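Local coordinates for protein tyrosyl-DNA phosphodiesterase 2 (Danio rerio, PDB 4F1H) that belongs to the endonuclease/exonuclease/phosphatase family and has a DNase I-like fold of two packed beta sheets, with magnesium and a DNA strand bound in this model, at residues B[10-15]-B[238-243]; B[19-24]-B[232-237]; B[35-40]-B[110-115]; B[58-63]-B[71-76]. One frame throughout, in Å; residues are numbered along the deposited sequence.

Interaction 1 of 4, residues B[10-15]-B[238-243]; sequences NVDGLD and TSDHWG. With nucleotides of chain A.
Ser239 OG is gripped by two backbone groups: it donates to Asn10 O at 2.6 Å, across the contact, and accepts from His241 N at 3.1 Å with an N-H...O angle of 170°. The second bond closes an ST turn, and the two together fix the rotation of the hydroxyl. An Asx turn does similar work on the other loop, where Asn10 OD1 accepts from the backbone N of Asp12 at 2.9 Å, almost in line with the side-chain carbonyl. With CG anti to the backbone N (chi1 176°), the Asn10 amide lies over one face of the His241 imidazole, the two planes only 12° apart. Its CB stands 3.7 Å from the ring centroid, close to the normal, as a CH-pi contact. Asn10 ND2 is bonded not to the ring but to Asp152. At the ring edge, His241 NE2 donates to OP1 of DT1 of chain A at 2.8 Å, while ND1 is hydrogen-bonded to Asp206. The carboxylates of Asp12 and Asp240 stack face against face without a bond, Asp12 OD2 to Asp240 OD1 being 3.2 Å; Trp187 holds Asp240 OD2. With magnesium about 4 Å from the Asn10 side chain, the geometry is that of a metal and phosphate site: Asn10 over one face and Asp206 at ND1 would hold the imidazole so that NE2 points at the phosphate oxygen.

Interaction 2 of 4, residues B[19-24]-B[232-237]; sequences LADRAR and LDCGRY
The guanidinium groups of Arg22 and Arg236 stand nearly perpendicular, their planes 87° apart, with Arg22 NH1 at the edge of the Arg236 group and in its plane. Here the first turns of helix 19-33 meet a type I beta turn, Leu232 to Gly235, in the long loop before strand 243-249 of this DNase I-like fold. The charged ends come within 3.8 Å (Arg22 NH1 to Arg236 NH2), yet both converge on Asp15, Arg236 on its carboxylate and Arg22 on its backbone O; Asp12, Leu17 and Thr238 supply further backbone oxygens to Arg22, and Asn194 one to Arg236. Nearer the helix, with CG anti to the carbonyl carbon (chi1 -68°), Arg22 CG packs 3.4 Å from Tyr237 O; a bend at chi3 then turns the guanidinium end. Leu232 crosses this chain at about a right angle and sets CD1 against both Arg22 CA and Asp21 O, 3.7 Å from each. At the partly exposed side, a salt bridge within the helix joins Arg24 NH1 to Asp21 OD1 at 2.8 Å, on the anti side but tilted out of the carboxylate plane. The other oxygen, Asp21 OD2, lies against Cys234 CB at 3.7 Å.

Interaction 3 of 4, residues B[35-40]-B[110-115]; sequences PDVVFL and LYLMTS
Phe39 slides its ring along the backbone of the facing strand, CE2 coming to 3.4 Å from Met113 O in an oblique approach. With CG anti to the carbonyl carbon (chi1 -58°), the ring lies between Leu112 and Thr114 and meets both. Thr114 CB sits at the ring edge, near its plane, 3.7 Å from Phe39 CD2, the two side chains running past each other in opposite directions. Leu112 crosses the phenyl group at about a right angle, its CB 4.0 Å from Phe39 CE2. Two residues before Phe39, Val37 meets the tip of Leu112, Val37 CG2 to Leu112 CD1 at 3.8 Å. Val37 CG1 also lies over one face of the Phe39 ring, 3.5 Å above its plane and toward the rim, so the valine packs against both strands. No hydrogen bond links the two segments: their strand axes approach to 7.9 Å at an angle of 24°, and the strands belong to different sheets. This is the layered beta-sandwich packing of the DNase I-like fold, with Ile6 on one sheet and Ile148 and Ala150 on the other adding to the surroundings of Phe39. Cohesion between the sheets here therefore rests mainly on apolar packing, with one ring carbon also against a backbone oxygen, and the hydroxyl of Thr114, buried beside the ring, is paired with Ala150 O and Gln41 NE2.

Interaction 4 of 4, residues B[58-63]-B[71-76]; sequences YLFFEG and GIMLRK
Met73 and Phe60 lie side by side, pointing the same way, with Met73 CG over one face of the Phe60 ring at 3.9 Å from its centroid. A bend at chi3 (59°) swings the methyl group into the angle between two rings: Met73 CE reaches Phe60 CZ at 3.4 Å and Tyr58 CG at 3.6 Å, while the thioether crosses Tyr58 at about a right angle. Met73 SD is 4.3 Å from the Phe60 centroid, an oblique Met-aromatic contact. Tyr58 and Arg75 cross obliquely, ring and guanidinium planes 80° apart, and Arg75 NH1 donates to Tyr58 OH at 3.1 Å, the oxygen lying in the guanidinium plane. That phenol is also hydrogen-bonded to Pro35 O. On the other sheet face, Phe61 crosses Leu74 obliquely, CE2 to CD1 at 3.7 Å, and stacks with Phe81. The frame is an antiparallel beta hairpin at one sheet margin: Leu59 and Leu74 form a hydrogen-bonded pair (Leu59 N to Leu74 O 2.9 Å, Leu74 N to Leu59 O 2.8 Å), and Phe61 with Ile72 another. Backbone bonds set the register, and sulfur, methyl and ring contacts fill one face, with the phenol tying the hairpin to Pro35, just before strand 37-43.

In the fold
Interactions 1 and 2, centres 10 Å apart, are joined through Arg22, whose NH1 lies 2.7 Å from Asp15 O and whose NE lies 2.8 Å from Thr238 O; Arg22 itself is about 9 Å from the magnesium, behind the loops that line the magnesium and phosphate site. Interactions 3 and 4 lie 8 Å apart, centre to centre, and share a sheet: Met73 N meets Val38 O at 2.8 Å. Strands 58-62, 69-75 and 37-43 lie side by side in it, and strand 108-114 of the other sheet packs on it. Val11 CG1 touches Leu40 CD2 at 3.8 Å, connecting the site of interaction 1 to interaction 3, about 17 Å away between centres.

Interaction 1 of 4, residues B[10-15]-B[238-243]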
# COMPACT_ATOMS: atom_id res chain seq x y z
N ASN B 10 -21.27 -6.48 -1.64
CA ASN B 10 -21.89 -5.52 -0.74
C ASN B 10 -23.25 -5.19 -1.36
O ASN B 10 -23.33 -4.61 -2.45
CB ASN B 10 -20.97 -4.27 -0.63
CG ASN B 10 -21.58 -3.17 0.21
OD1 ASN B 10 -22.80 -3.00 0.23
ND2 ASN B 10 -20.74 -2.40 0.89
N VAL B 11 -24.32 -5.55 -0.63
CA VAL B 11 -25.70 -5.46 -1.15
C VAL B 11 -26.33 -4.10 -0.98
O VAL B 11 -27.46 -3.89 -1.44
CB VAL B 11 -26.62 -6.57 -0.55
CG1 VAL B 11 -25.94 -7.94 -0.77
CG2 VAL B 11 -26.88 -6.32 0.98
N ASP B 12 -25.62 -3.18 -0.33
CA ASP B 12 -26.10 -1.79 -0.18
C ASP B 12 -27.46 -1.75 0.54
O ASP B 12 -28.39 -1.09 0.09
CB ASP B 12 -26.18 -1.05 -1.50
CG ASP B 12 -26.28 0.46 -1.34
OD1 ASP B 12 -26.16 0.97 -0.19
OD2 ASP B 12 -26.46 1.15 -2.36
N GLY B 13 -27.54 -2.42 1.67
CA GLY B 13 -28.74 -2.41 2.50
C GLY B 13 -29.11 -1.05 3.07
O GLY B 13 -30.24 -0.86 3.51
N LEU B 14 -28.15 -0.12 3.11
CA LEU B 14 -28.45 1.26 3.56
C LEU B 14 -29.26 2.05 2.52
O LEU B 14 -29.83 3.10 2.84
CB LEU B 14 -27.16 1.99 3.92
CG LEU B 14 -26.50 1.37 5.18
CD1 LEU B 14 -25.12 2.02 5.50
CD2 LEU B 14 -27.42 1.42 6.42
N ASP B 15 -29.29 1.57 1.29
CA ASP B 15 -30.13 2.18 0.24
C ASP B 15 -31.44 1.41 0.26
O ASP B 15 -31.50 0.26 -0.18
CB ASP B 15 -29.45 2.06 -1.13
CG ASP B 15 -30.33 2.50 -2.27
OD1 ASP B 15 -31.44 3.02 -2.04
OD2 ASP B 15 -29.89 2.34 -3.43
N THR B 238 -28.73 -4.09 -8.76
CA THR B 238 -28.90 -4.81 -7.50
C THR B 238 -28.23 -4.02 -6.35
O THR B 238 -28.78 -3.93 -5.22
CB THR B 238 -28.24 -6.21 -7.63
OG1 THR B 238 -28.97 -6.97 -8.62
CG2 THR B 238 -28.28 -6.96 -6.32
N SER B 239 -27.07 -3.42 -6.66
CA SER B 239 -26.32 -2.63 -5.67
C SER B 239 -25.52 -1.53 -6.33
O SER B 239 -25.38 -1.54 -7.54
CB SER B 239 -25.34 -3.59 -5.01
OG SER B 239 -24.59 -2.94 -4.02
N ASP B 240 -24.98 -0.61 -5.52
CA ASP B 240 -24.01 0.33 -6.07
C ASP B 240 -22.63 -0.33 -6.32
O ASP B 240 -21.77 0.26 -6.99
CB ASP B 240 -23.89 1.59 -5.21
CG ASP B 240 -23.40 1.31 -3.80
OD1 ASP B 240 -23.51 0.16 -3.29
OD2 ASP B 240 -22.91 2.28 -3.17
N HIS B 241 -22.43 -1.53 -5.76
CA HIS B 241 -21.24 -2.34 -6.06
C HIS B 241 -21.56 -3.41 -7.08
O HIS B 241 -22.69 -3.89 -7.12
CB HIS B 241 -20.77 -3.09 -4.80
CG HIS B 241 -20.20 -2.22 -3.73
ND1 HIS B 241 -18.87 -2.28 -3.37
CD2 HIS B 241 -20.79 -1.33 -2.89
CE1 HIS B 241 -18.65 -1.44 -2.36
NE2 HIS B 241 -19.79 -0.84 -2.07
N TRP B 242 -20.55 -3.83 -7.83
CA TRP B 242 -20.66 -5.06 -8.60
C TRP B 242 -20.29 -6.21 -7.67
O TRP B 242 -19.50 -6.03 -6.72
CB TRP B 242 -19.70 -5.01 -9.79
CG TRP B 242 -19.88 -3.82 -10.71
CD1 TRP B 242 -18.87 -3.12 -11.29
CD2 TRP B 242 -21.10 -3.25 -11.21
NE1 TRP B 242 -19.37 -2.15 -12.11
CE2 TRP B 242 -20.73 -2.21 -12.09
CE3 TRP B 242 -22.45 -3.52 -11.02
CZ2 TRP B 242 -21.69 -1.42 -12.76
CZ3 TRP B 242 -23.39 -2.75 -11.69
CH2 TRP B 242 -23.00 -1.72 -12.54
N GLY B 243 -20.88 -7.39 -7.89
CA GLY B 243 -20.47 -8.55 -7.13
C GLY B 243 -19.28 -9.23 -7.78
O GLY B 243 -19.00 -9.01 -8.96
OP3 DT A 1 -18.57 1.16 2.23
P DT A 1 -18.79 1.39 0.77
OP1 DT A 1 -20.02 0.84 0.21
OP2 DT A 1 -17.70 0.77 -0.07
O5' DT A 1 -18.66 2.95 0.55
C5' DT A 1 -19.13 3.49 -0.70
C4' DT A 1 -18.94 4.99 -0.61
O4' DT A 1 -20.01 5.48 0.25
C3' DT A 1 -17.62 5.47 -0.02
O3' DT A 1 -17.27 6.73 -0.61
C2' DT A 1 -17.95 5.67 1.46
C1' DT A 1 -19.39 6.17 1.36
N1 DT A 1 -20.19 5.98 2.60
C2 DT A 1 -20.67 7.11 3.25
O2 DT A 1 -20.45 8.26 2.85
N3 DT A 1 -21.38 6.84 4.38
C4 DT A 1 -21.68 5.59 4.93
O4 DT A 1 -22.36 5.48 5.97
C5 DT A 1 -21.15 4.47 4.19
C7 DT A 1 -21.35 3.07 4.68
C6 DT A 1 -20.44 4.69 3.07
O HOH W 1 -19.48 -5.78 -3.72
O HOH W 2 -23.17 -0.14 -0.71
O HOH W 3 -28.98 -5.55 -3.05

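Interaction 2 of 4, residues B[19-24]-B[232-237]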
# COMPACT_ATOMS: atom_id res chain seq x y z
N LEU B 19 -35.47 -1.92 -2.28
CA LEU B 19 -34.68 -2.98 -1.60
C LEU B 19 -35.19 -4.44 -1.81
O LEU B 19 -34.40 -5.34 -2.07
CB LEU B 19 -34.48 -2.67 -0.11
CG LEU B 19 -33.29 -3.40 0.53
CD1 LEU B 19 -31.97 -3.10 -0.20
CD2 LEU B 19 -33.19 -2.98 1.99
N ALA B 20 -36.50 -4.66 -1.74
CA ALA B 20 -37.06 -5.98 -2.00
C ALA B 20 -36.80 -6.46 -3.44
O ALA B 20 -36.45 -7.62 -3.65
CB ALA B 20 -38.55 -6.00 -1.68
N ASP B 21 -36.99 -5.57 -4.43
CA ASP B 21 -36.67 -5.94 -5.82
C ASP B 21 -35.18 -6.25 -5.97
O ASP B 21 -34.79 -7.17 -6.72
CB ASP B 21 -37.04 -4.80 -6.77
CG ASP B 21 -38.54 -4.57 -6.85
OD1 ASP B 21 -39.29 -5.56 -6.79
OD2 ASP B 21 -38.95 -3.39 -6.99
N ARG B 22 -34.33 -5.49 -5.29
CA ARG B 22 -32.87 -5.75 -5.40
C ARG B 22 -32.44 -7.07 -4.72
O ARG B 22 -31.57 -7.79 -5.21
CB ARG B 22 -32.06 -4.51 -4.93
CG ARG B 22 -32.22 -3.31 -5.92
CD ARG B 22 -31.91 -1.98 -5.27
NE ARG B 22 -30.78 -2.16 -4.37
CZ ARG B 22 -30.69 -1.63 -3.16
NH1 ARG B 22 -31.63 -0.82 -2.67
NH2 ARG B 22 -29.64 -1.91 -2.43
N ALA B 23 -33.10 -7.45 -3.61
CA ALA B 23 -32.80 -8.73 -2.97
C ALA B 23 -33.22 -9.88 -3.88
O ALA B 23 -32.54 -10.92 -3.93
CB ALA B 23 -33.53 -8.84 -1.62
N ARG B 24 -34.33 -9.69 -4.59
CA ARG B 24 -34.76 -10.66 -5.58
C ARG B 24 -33.73 -10.80 -6.69
O ARG B 24 -33.45 -11.92 -7.19
CB ARG B 24 -36.12 -10.26 -6.15
CG ARG B 24 -37.27 -11.11 -5.66
CD ARG B 24 -38.52 -10.85 -6.48
NE ARG B 24 -38.97 -9.47 -6.34
CZ ARG B 24 -39.62 -9.00 -5.27
NH1 ARG B 24 -40.00 -7.72 -5.21
NH2 ARG B 24 -39.90 -9.82 -4.25
N LEU B 232 -32.18 -4.21 -13.20
CA LEU B 232 -33.33 -5.04 -12.87
C LEU B 232 -34.58 -4.42 -13.48
O LEU B 232 -34.53 -3.31 -14.03
CB LEU B 232 -33.50 -5.13 -11.36
CG LEU B 232 -32.28 -5.72 -10.65
CD1 LEU B 232 -32.40 -5.54 -9.10
CD2 LEU B 232 -32.06 -7.18 -11.02
N ASP B 233 -35.69 -5.16 -13.37
CA ASP B 233 -36.98 -4.69 -13.88
C ASP B 233 -37.35 -3.33 -13.32
O ASP B 233 -37.93 -2.50 -14.03
CB ASP B 233 -38.08 -5.72 -13.58
CG ASP B 233 -38.05 -6.91 -14.53
OD1 ASP B 233 -37.42 -6.80 -15.61
OD2 ASP B 233 -38.65 -7.95 -14.20
N CYS B 234 -36.99 -3.08 -12.06
CA CYS B 234 -37.30 -1.81 -11.40
C CYS B 234 -36.47 -0.63 -11.91
O CYS B 234 -36.72 0.51 -11.51
CB CYS B 234 -37.15 -1.94 -9.89
SG CYS B 234 -35.42 -2.19 -9.34
N GLY B 235 -35.49 -0.89 -12.77
CA GLY B 235 -34.72 0.17 -13.40
C GLY B 235 -33.50 0.59 -12.58
O GLY B 235 -32.82 1.56 -12.91
N ARG B 236 -33.22 -0.15 -11.50
CA ARG B 236 -31.98 0.04 -10.75
C ARG B 236 -31.13 -1.23 -10.77
O ARG B 236 -31.64 -2.32 -11.04
CB ARG B 236 -32.30 0.43 -9.31
CG ARG B 236 -33.24 1.64 -9.24
CD ARG B 236 -33.35 2.15 -7.82
NE ARG B 236 -32.19 2.96 -7.42
CZ ARG B 236 -31.55 2.79 -6.27
NH1 ARG B 236 -30.51 3.56 -5.95
NH2 ARG B 236 -31.95 1.83 -5.43
N TYR B 237 -29.85 -1.07 -10.44
CA TYR B 237 -28.95 -2.21 -10.24
C TYR B 237 -29.18 -2.85 -8.89
O TYR B 237 -29.71 -2.23 -7.95
CB TYR B 237 -27.47 -1.74 -10.36
CG TYR B 237 -27.16 -1.20 -11.74
CD1 TYR B 237 -26.93 -2.08 -12.80
CD2 TYR B 237 -27.18 0.15 -12.00
CE1 TYR B 237 -26.69 -1.59 -14.08
CE2 TYR B 237 -26.93 0.64 -13.29
CZ TYR B 237 -26.69 -0.24 -14.31
OH TYR B 237 -26.45 0.24 -15.60

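Interaction 3 of 4, residues B[35-40]-B[110-115]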
# COMPACT_ATOMS: atom_id res chain seq x y z
N PRO B 35 -23.11 -20.63 -5.84
CA PRO B 35 -21.77 -20.60 -5.24
C PRO B 35 -21.74 -21.48 -4.00
O PRO B 35 -22.76 -21.54 -3.30
CB PRO B 35 -21.60 -19.12 -4.84
CG PRO B 35 -23.03 -18.53 -4.79
CD PRO B 35 -23.81 -19.33 -5.80
N ASP B 36 -20.62 -22.11 -3.73
CA ASP B 36 -20.42 -22.82 -2.45
C ASP B 36 -20.44 -21.90 -1.22
O ASP B 36 -20.92 -22.31 -0.17
CB ASP B 36 -19.11 -23.60 -2.50
CG ASP B 36 -19.10 -24.57 -3.66
OD1 ASP B 36 -20.14 -25.25 -3.86
OD2 ASP B 36 -18.08 -24.62 -4.41
N VAL B 37 -19.96 -20.68 -1.38
CA VAL B 37 -19.87 -19.72 -0.28
C VAL B 37 -20.30 -18.36 -0.79
O VAL B 37 -19.89 -17.95 -1.90
CB VAL B 37 -18.45 -19.59 0.28
CG1 VAL B 37 -18.43 -18.73 1.57
CG2 VAL B 37 -17.84 -20.99 0.61
N VAL B 38 -21.10 -17.65 -0.00
CA VAL B 38 -21.42 -16.27 -0.34
C VAL B 38 -20.96 -15.41 0.83
O VAL B 38 -21.25 -15.72 1.98
CB VAL B 38 -22.92 -16.04 -0.53
CG1 VAL B 38 -23.17 -14.66 -1.16
CG2 VAL B 38 -23.54 -17.14 -1.41
N PHE B 39 -20.23 -14.34 0.51
CA PHE B 39 -19.77 -13.39 1.52
C PHE B 39 -20.51 -12.09 1.21
O PHE B 39 -20.38 -11.54 0.09
CB PHE B 39 -18.25 -13.11 1.33
CG PHE B 39 -17.36 -14.31 1.41
CD1 PHE B 39 -17.08 -15.08 0.28
CD2 PHE B 39 -16.72 -14.64 2.60
CE1 PHE B 39 -16.20 -16.18 0.34
CE2 PHE B 39 -15.82 -15.74 2.66
CZ PHE B 39 -15.54 -16.48 1.54
N LEU B 40 -21.31 -11.60 2.17
CA LEU B 40 -22.15 -10.42 1.90
C LEU B 40 -21.82 -9.33 2.87
O LEU B 40 -21.45 -9.60 4.03
CB LEU B 40 -23.63 -10.76 2.02
CG LEU B 40 -24.13 -11.78 0.99
CD1 LEU B 40 -25.58 -12.19 1.25
CD2 LEU B 40 -23.99 -11.22 -0.41
N LEU B 110 -11.46 -25.26 5.07
CA LEU B 110 -11.39 -23.89 4.55
C LEU B 110 -11.59 -22.95 5.73
O LEU B 110 -12.39 -23.25 6.62
CB LEU B 110 -12.48 -23.58 3.52
CG LEU B 110 -12.69 -24.57 2.38
CD1 LEU B 110 -13.78 -24.00 1.46
CD2 LEU B 110 -11.38 -24.82 1.63
N TYR B 111 -10.89 -21.81 5.72
CA TYR B 111 -11.04 -20.84 6.81
C TYR B 111 -11.59 -19.61 6.07
O TYR B 111 -10.83 -18.93 5.38
CB TYR B 111 -9.66 -20.62 7.43
CG TYR B 111 -9.56 -19.74 8.65
CD1 TYR B 111 -9.31 -18.38 8.53
CD2 TYR B 111 -9.62 -20.29 9.94
CE1 TYR B 111 -9.16 -17.56 9.66
CE2 TYR B 111 -9.49 -19.47 11.09
CZ TYR B 111 -9.25 -18.12 10.94
OH TYR B 111 -9.12 -17.31 12.07
N LEU B 112 -12.92 -19.39 6.16
CA LEU B 112 -13.62 -18.37 5.37
C LEU B 112 -13.78 -17.10 6.18
O LEU B 112 -14.15 -17.14 7.36
CB LEU B 112 -14.99 -18.90 4.95
CG LEU B 112 -14.90 -20.24 4.20
CD1 LEU B 112 -16.30 -20.82 4.12
CD2 LEU B 112 -14.28 -20.11 2.82
N MET B 113 -13.48 -15.96 5.58
CA MET B 113 -13.50 -14.71 6.34
C MET B 113 -14.12 -13.59 5.54
O MET B 113 -13.93 -13.51 4.34
CB MET B 113 -12.06 -14.27 6.65
CG MET B 113 -11.15 -15.36 7.22
SD MET B 113 -9.39 -14.86 7.10
CE MET B 113 -9.40 -13.41 8.15
N THR B 114 -14.88 -12.73 6.22
CA THR B 114 -15.38 -11.51 5.54
C THR B 114 -15.42 -10.31 6.49
O THR B 114 -15.56 -10.43 7.72
CB THR B 114 -16.77 -11.70 4.87
OG1 THR B 114 -17.03 -10.61 3.99
CG2 THR B 114 -17.92 -11.81 5.88
N SER B 115 -15.32 -9.13 5.90
CA SER B 115 -15.43 -7.90 6.65
C SER B 115 -15.84 -6.81 5.68
O SER B 115 -15.72 -6.94 4.44
CB SER B 115 -14.09 -7.57 7.32
OG SER B 115 -14.24 -6.44 8.18

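Interaction 4 of 4, residues B[58-63]-B[71-76]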
# COMPACT_ATOMS: atom_id res chain seq x y z
N TYR B 58 -28.90 -22.69 1.68
CA TYR B 58 -27.77 -22.10 2.40
C TYR B 58 -27.97 -22.03 3.91
O TYR B 58 -29.10 -21.77 4.38
CB TYR B 58 -27.46 -20.69 1.87
CG TYR B 58 -26.90 -20.74 0.47
CD1 TYR B 58 -27.75 -20.72 -0.63
CD2 TYR B 58 -25.52 -20.82 0.24
CE1 TYR B 58 -27.22 -20.81 -1.95
CE2 TYR B 58 -24.99 -20.87 -1.07
CZ TYR B 58 -25.85 -20.89 -2.14
OH TYR B 58 -25.29 -20.96 -3.42
N LEU B 59 -26.87 -22.25 4.63
CA LEU B 59 -26.76 -22.00 6.06
C LEU B 59 -26.19 -20.59 6.22
O LEU B 59 -25.15 -20.27 5.61
CB LEU B 59 -25.80 -23.04 6.64
CG LEU B 59 -25.32 -22.83 8.09
CD1 LEU B 59 -26.53 -22.83 9.03
CD2 LEU B 59 -24.31 -23.96 8.45
N PHE B 60 -26.83 -19.76 7.06
CA PHE B 60 -26.49 -18.33 7.17
C PHE B 60 -25.77 -18.03 8.50
O PHE B 60 -26.22 -18.50 9.56
CB PHE B 60 -27.77 -17.50 7.20
CG PHE B 60 -28.39 -17.27 5.85
CD1 PHE B 60 -29.03 -18.29 5.18
CD2 PHE B 60 -28.37 -16.00 5.29
CE1 PHE B 60 -29.61 -18.08 3.93
CE2 PHE B 60 -28.97 -15.76 4.05
CZ PHE B 60 -29.59 -16.82 3.37
N PHE B 61 -24.70 -17.23 8.46
CA PHE B 61 -24.09 -16.65 9.66
C PHE B 61 -24.09 -15.15 9.48
O PHE B 61 -23.72 -14.67 8.42
CB PHE B 61 -22.67 -17.17 9.82
CG PHE B 61 -22.63 -18.62 10.15
CD1 PHE B 61 -22.76 -19.04 11.48
CD2 PHE B 61 -22.61 -19.58 9.13
CE1 PHE B 61 -22.80 -20.41 11.79
CE2 PHE B 61 -22.65 -20.95 9.44
CZ PHE B 61 -22.76 -21.36 10.77
N GLU B 62 -24.48 -14.42 10.51
CA GLU B 62 -24.60 -12.96 10.40
C GLU B 62 -23.64 -12.27 11.37
O GLU B 62 -23.39 -12.77 12.49
CB GLU B 62 -26.06 -12.54 10.67
CG GLU B 62 -27.10 -13.10 9.64
CD GLU B 62 -28.59 -12.95 10.10
OE1 GLU B 62 -29.39 -13.89 9.82
OE2 GLU B 62 -28.94 -11.92 10.71
N GLY B 63 -23.10 -11.11 10.96
CA GLY B 63 -22.08 -10.43 11.75
C GLY B 63 -22.59 -9.55 12.87
O GLY B 63 -21.80 -9.08 13.70
N GLY B 71 -22.44 -11.10 6.26
CA GLY B 71 -22.94 -12.46 6.43
C GLY B 71 -22.09 -13.42 5.62
O GLY B 71 -21.42 -13.00 4.69
N ILE B 72 -22.10 -14.69 6.01
CA ILE B 72 -21.52 -15.75 5.21
C ILE B 72 -22.60 -16.80 5.01
O ILE B 72 -23.25 -17.23 5.97
CB ILE B 72 -20.28 -16.37 5.90
CG1 ILE B 72 -19.13 -15.36 5.98
CG2 ILE B 72 -19.81 -17.61 5.15
CD1 ILE B 72 -17.92 -15.96 6.76
N MET B 73 -22.86 -17.18 3.74
CA MET B 73 -23.83 -18.23 3.43
C MET B 73 -23.03 -19.41 2.94
O MET B 73 -22.11 -19.26 2.09
CB MET B 73 -24.79 -17.76 2.32
CG MET B 73 -25.60 -16.55 2.74
SD MET B 73 -26.48 -15.82 1.32
CE MET B 73 -27.49 -17.22 0.74
N LEU B 74 -23.35 -20.60 3.45
CA LEU B 74 -22.66 -21.85 3.08
C LEU B 74 -23.61 -22.81 2.36
O LEU B 74 -24.71 -23.07 2.85
CB LEU B 74 -22.13 -22.56 4.35
CG LEU B 74 -21.23 -21.71 5.23
CD1 LEU B 74 -20.83 -22.44 6.55
CD2 LEU B 74 -20.02 -21.25 4.44
N ARG B 75 -23.24 -23.32 1.19
CA ARG B 75 -24.14 -24.24 0.50
C ARG B 75 -24.12 -25.59 1.21
O ARG B 75 -23.10 -26.29 1.18
CB ARG B 75 -23.69 -24.43 -0.95
CG ARG B 75 -24.78 -25.14 -1.82
CD ARG B 75 -24.72 -24.74 -3.31
NE ARG B 75 -25.86 -25.32 -4.04
CZ ARG B 75 -26.92 -24.63 -4.48
NH1 ARG B 75 -27.00 -23.31 -4.35
NH2 ARG B 75 -27.91 -25.27 -5.11
N LYS B 76 -25.24 -25.98 1.81
CA LYS B 76 -25.26 -27.14 2.70
C LYS B 76 -24.87 -28.44 2.02
O LYS B 76 -24.27 -29.32 2.65
CB LYS B 76 -26.65 -27.27 3.35
CG LYS B 76 -26.97 -26.12 4.29
CD LYS B 76 -28.34 -26.29 4.97
CE LYS B 76 -29.48 -25.73 4.15
NZ LYS B 76 -30.80 -25.97 4.84